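PDB 3I2W: syndapin from Drosophila melanogaster, which probably binds membrane phospholipids through its dimeric F-BAR domain, the part in this structure, and takes part in endocytosis and the internalisation of plasma membrane proteins. Local coordinates for residues E115-D118 / L119-F123; T220-K223 / T224-Q227. All coordinates share one frame; numbering follows the deposited sequence.

Interaction 1 of 2, residues E115-D118 / L119-F123; sequences ERKD and LEDLF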
loop_
_atom_site.group_PDB
_atom_site.type_symbol
_atom_site.label_atom_id
_atom_site.label_comp_id
_atom_site.label_asym_id
_atom_site.label_seq_id
_atom_site.Cartn_x
_atom_site.Cartn_y
_atom_site.Cartn_z
ATOM N N GLU B 115 -15.911 14.640 -30.608
ATOM C CA GLU B 115 -15.750 13.398 -31.315
ATOM C C GLU B 115 -16.997 12.549 -31.298
ATOM O O GLU B 115 -17.302 11.889 -32.283
ATOM C CB GLU B 115 -14.526 12.613 -30.843
ATOM C CG GLU B 115 -13.181 13.342 -31.120
ATOM C CD GLU B 115 -12.962 14.588 -30.231
ATOM O OE1 GLU B 115 -13.806 14.898 -29.373
ATOM O OE2 GLU B 115 -11.921 15.265 -30.361
ATOM N N ARG B 116 -17.758 12.580 -30.221
ATOM C CA ARG B 116 -19.057 11.896 -30.227
ATOM C C ARG B 116 -20.114 12.562 -31.122
ATOM O O ARG B 116 -20.750 11.917 -31.951
ATOM C CB ARG B 116 -19.562 11.786 -28.801
ATOM C CG ARG B 116 -20.625 10.747 -28.604
ATOM C CD ARG B 116 -21.151 10.808 -27.184
ATOM N NE ARG B 116 -22.467 10.197 -27.130
ATOM C CZ ARG B 116 -23.113 9.818 -26.040
ATOM N NH1 ARG B 116 -22.592 9.958 -24.846
ATOM N NH2 ARG B 116 -24.282 9.252 -26.163
ATOM N N LYS B 117 -20.292 13.859 -30.951
ATOM C CA LYS B 117 -21.324 14.624 -31.639
ATOM C C LYS B 117 -21.153 14.549 -33.121
ATOM O O LYS B 117 -22.115 14.341 -33.824
ATOM C CB LYS B 117 -21.202 16.082 -31.232
ATOM C CG LYS B 117 -22.027 17.037 -32.049
ATOM C CD LYS B 117 -23.494 17.009 -31.657
ATOM C CE LYS B 117 -24.418 17.414 -32.813
ATOM N NZ LYS B 117 -25.798 17.414 -32.263
ATOM N N ASP B 118 -19.913 14.700 -33.595
ATOM C CA ASP B 118 -19.609 14.627 -35.003
ATOM C C ASP B 118 -19.995 13.299 -35.578
ATOM O O ASP B 118 -20.568 13.231 -36.644
ATOM C CB ASP B 118 -18.136 14.809 -35.258
ATOM C CG ASP B 118 -17.679 16.231 -35.112
ATOM O OD1 ASP B 118 -18.513 17.151 -35.113
ATOM O OD2 ASP B 118 -16.454 16.454 -34.955
ATOM N N LEU B 119 -19.664 12.220 -34.901
ATOM C CA LEU B 119 -19.986 10.938 -35.460
ATOM C C LEU B 119 -21.424 10.527 -35.333
ATOM O O LEU B 119 -21.852 9.583 -35.979
ATOM C CB LEU B 119 -19.139 9.873 -34.835
ATOM C CG LEU B 119 -18.024 9.751 -35.803
ATOM C CD1 LEU B 119 -17.101 10.936 -35.464
ATOM C CD2 LEU B 119 -17.422 8.535 -35.435
ATOM N N GLU B 120 -22.173 11.180 -34.466
ATOM C CA GLU B 120 -23.530 10.752 -34.319
ATOM C C GLU B 120 -24.124 11.337 -35.511
ATOM O O GLU B 120 -24.893 10.686 -36.179
ATOM C CB GLU B 120 -24.164 11.326 -33.079
ATOM C CG GLU B 120 -23.956 10.479 -31.865
ATOM C CD GLU B 120 -24.488 11.143 -30.611
ATOM O OE1 GLU B 120 -24.975 12.278 -30.704
ATOM O OE2 GLU B 120 -24.458 10.531 -29.533
ATOM N N ASP B 121 -23.726 12.577 -35.788
ATOM C CA ASP B 121 -24.076 13.304 -37.002
ATOM C C ASP B 121 -23.728 12.511 -38.259
ATOM O O ASP B 121 -24.513 12.436 -39.173
ATOM C CB ASP B 121 -23.419 14.694 -37.010
ATOM C CG ASP B 121 -24.067 15.652 -35.983
ATOM O OD1 ASP B 121 -24.979 15.253 -35.230
ATOM O OD2 ASP B 121 -23.659 16.821 -35.857
ATOM N N LEU B 122 -22.591 11.862 -38.302
ATOM C CA LEU B 122 -22.236 11.212 -39.511
ATOM C C LEU B 122 -23.110 10.000 -39.688
ATOM O O LEU B 122 -23.490 9.703 -40.804
ATOM C CB LEU B 122 -20.788 10.844 -39.467
ATOM C CG LEU B 122 -20.199 10.440 -40.783
ATOM C CD1 LEU B 122 -20.151 11.652 -41.655
ATOM C CD2 LEU B 122 -18.809 9.903 -40.560
ATOM N N PHE B 123 -23.443 9.296 -38.611
ATOM C CA PHE B 123 -24.334 8.145 -38.705
ATOM C C PHE B 123 -25.727 8.610 -39.093
ATOM O O PHE B 123 -26.451 7.953 -39.835
ATOM C CB PHE B 123 -24.493 7.480 -37.369
ATOM C CG PHE B 123 -23.550 6.362 -37.119
ATOM C CD1 PHE B 123 -23.575 5.210 -37.899
ATOM C CD2 PHE B 123 -22.660 6.423 -36.060
ATOM C CE1 PHE B 123 -22.717 4.160 -37.634
ATOM C CE2 PHE B 123 -21.817 5.367 -35.807
ATOM C CZ PHE B 123 -21.851 4.231 -36.587
#
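R116 and E120 sit one helical turn apart and meet in a salt bridge, NE to OE2 at 3.1 Å. The R116 chain runs extended from CG to NE, with CG anti to the backbone N (chi1 -161°). This carries the edge of the guanidinium to the carboxylate. The two flat groups stand almost perpendicular, 89° apart. OE2 lies near the guanidinium plane, whereas NE approaches OE2 from above the carboxylate plane. The pairing is therefore one bond to one oxygen, not a flat two-pronged one. Each partner has a further tie to helix 11-58: R116 NH1 bridges to E18, and E120 OE2 is hydrogen-bonded to T14 OG1.

K117 and D121 make a looser pair. The lysine bends at chi2 (77°), and its CE lies beside the D121 carboxylate. NZ makes a long salt bridge, 3.8 Å to D121 OD1. The two side chains are set obliquely to each other.

Beneath these pairs runs the helix backbone. K117 O accepts from D121 N at 3.1 Å and from E120 N at 3.2 Å. D121 N is only tilted from the carbonyl plane, while E120 N stands well above it. L122 N bonds to D118 O. L119 CD1 comes near E115 O on the turn before.

All of this lies near the start of helix 114-159, just after the short strand 112-113. E115 OE1 reaches back to H107 N, before the strand pair, and R116 faces helix 11-58. L119 and L122 touch helix 169-240, where F123 also packs.

Interaction 2 of 2, residues T220-K223 / T224-Q227; sequences TFEK and TRLQ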
loop_
_atom_site.group_PDB
_atom_site.type_symbol
_atom_site.label_atom_id
_atom_site.label_comp_id
_atom_site.label_asym_id
_atom_site.label_seq_id
_atom_site.Cartn_x
_atom_site.Cartn_y
_atom_site.Cartn_z
ATOM N N THR B 220 -11.786 2.210 -35.667
ATOM C CA THR B 220 -10.387 2.607 -35.740
ATOM C C THR B 220 -9.965 3.463 -34.556
ATOM O O THR B 220 -8.925 3.260 -33.995
ATOM C CB THR B 220 -10.103 3.290 -37.078
ATOM O OG1 THR B 220 -10.319 2.327 -38.084
ATOM C CG2 THR B 220 -8.717 3.703 -37.212
ATOM N N PHE B 221 -10.776 4.420 -34.174
ATOM C CA PHE B 221 -10.467 5.167 -32.984
ATOM C C PHE B 221 -10.412 4.281 -31.791
ATOM O O PHE B 221 -9.482 4.361 -31.032
ATOM C CB PHE B 221 -11.487 6.204 -32.707
ATOM C CG PHE B 221 -11.112 7.080 -31.585
ATOM C CD1 PHE B 221 -9.961 7.839 -31.661
ATOM C CD2 PHE B 221 -11.896 7.163 -30.463
ATOM C CE1 PHE B 221 -9.597 8.668 -30.625
ATOM C CE2 PHE B 221 -11.559 7.972 -29.442
ATOM C CZ PHE B 221 -10.404 8.727 -29.508
ATOM N N GLU B 222 -11.389 3.412 -31.625
ATOM C CA GLU B 222 -11.356 2.545 -30.519
ATOM C C GLU B 222 -10.084 1.729 -30.558
ATOM O O GLU B 222 -9.468 1.604 -29.540
ATOM C CB GLU B 222 -12.592 1.679 -30.480
ATOM C CG GLU B 222 -12.772 0.889 -29.215
ATOM C CD GLU B 222 -12.949 1.753 -27.998
ATOM O OE1 GLU B 222 -13.037 1.192 -26.896
ATOM O OE2 GLU B 222 -12.974 3.006 -28.089
ATOM N N LYS B 223 -9.665 1.186 -31.696
ATOM C CA LYS B 223 -8.493 0.279 -31.751
ATOM C C LYS B 223 -7.329 0.948 -31.059
ATOM O O LYS B 223 -6.695 0.393 -30.203
ATOM C CB LYS B 223 -8.099 -0.010 -33.203
ATOM C CG LYS B 223 -7.010 -1.056 -33.396
ATOM C CD LYS B 223 -6.371 -0.924 -34.776
ATOM C CE LYS B 223 -5.871 -2.288 -35.348
ATOM N NZ LYS B 223 -4.826 -2.035 -36.455
ATOM N N THR B 224 -7.109 2.183 -31.445
ATOM C CA THR B 224 -6.150 3.040 -30.911
ATOM C C THR B 224 -6.206 3.224 -29.399
ATOM O O THR B 224 -5.174 3.234 -28.726
ATOM C CB THR B 224 -6.396 4.333 -31.609
ATOM O OG1 THR B 224 -5.524 4.380 -32.725
ATOM C CG2 THR B 224 -6.140 5.588 -30.738
ATOM N N ARG B 225 -7.401 3.431 -28.855
ATOM C CA ARG B 225 -7.522 3.605 -27.420
ATOM C C ARG B 225 -7.090 2.319 -26.780
ATOM O O ARG B 225 -6.327 2.327 -25.810
ATOM C CB ARG B 225 -8.951 3.947 -26.984
ATOM C CG ARG B 225 -8.998 4.309 -25.467
ATOM C CD ARG B 225 -10.358 4.389 -24.910
ATOM N NE ARG B 225 -11.067 3.107 -25.006
ATOM C CZ ARG B 225 -10.944 2.090 -24.146
ATOM N NH1 ARG B 225 -10.109 2.174 -23.127
ATOM N NH2 ARG B 225 -11.637 0.970 -24.319
ATOM N N LEU B 226 -7.567 1.206 -27.317
ATOM C CA LEU B 226 -7.263 -0.051 -26.663
ATOM C C LEU B 226 -5.757 -0.329 -26.723
ATOM O O LEU B 226 -5.228 -1.004 -25.871
ATOM C CB LEU B 226 -8.041 -1.213 -27.246
ATOM C CG LEU B 226 -9.548 -1.152 -27.153
ATOM C CD1 LEU B 226 -10.013 -2.292 -27.933
ATOM C CD2 LEU B 226 -10.077 -1.370 -25.783
ATOM N N GLN B 227 -5.078 0.173 -27.739
ATOM C CA GLN B 227 -3.688 -0.098 -27.858
ATOM C C GLN B 227 -2.979 0.742 -26.801
ATOM O O GLN B 227 -2.195 0.244 -25.991
ATOM C CB GLN B 227 -3.196 0.174 -29.290
ATOM C CG GLN B 227 -3.785 -0.805 -30.288
ATOM C CD GLN B 227 -3.230 -0.752 -31.744
ATOM O OE1 GLN B 227 -3.107 -1.816 -32.366
ATOM N NE2 GLN B 227 -2.949 0.459 -32.298
#
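Residues 220-223 and 224-227 form two successive turns of helix 169-240, joined by backbone bonds. L226 N meets E222 O at 3.0 Å, nearly in line with the carbonyl bond. R225 N bonds to F221 O, and Q227 N to K223 O, each donor in the carbonyl plane. The bond from T224 N to T220 O is weak.

E222 and R225 lie side by side and point the same way. E222 bends at chi2 (63°) and R225 at chi3 (61°), which turns both charged ends together. R225 NH2 gives a 2.9 Å bond to E222 OE1, received on the syn side of the carboxylate though well out of its plane. R225 NE adds a weak bond to the same oxygen at 3.3 Å. OE1 lies at the guanidinium edge, in its plane, yet the two flat groups are tilted 49° apart. With an alanine for E222, R225 NE would probably lose its partner in this pair, and the guanidinium would be left to E61 of the second subunit and F229.

R225 also makes a cation-pi contact with F229, and its NH2 forms a salt bridge to E61 of the second subunit. E222 packs on L268 of that subunit, and L226 on T65. The pair lies on a long helix of the elongated F-BAR helical bundle, where it meets the second subunit of the homodimer.

How the interactions relate
Interactions 1 and 2 lie on successive long helices, 114-159 and 169-240. Their centres are 17 Å apart, and their nearest atoms come within about 6 Å without touching. Interaction 1 is a surface contact whose outside partners all belong to its own chain. Interaction 2 is partly buried and meets the second subunit. Each carries an arginine-glutamate pair, but the spacing differs: four residues in 115-123, three in 220-227. The first arginine gives one bond and finds a second glutamate on helix 11-58. The second gives two, one weak, and finds its other glutamate across the dimer.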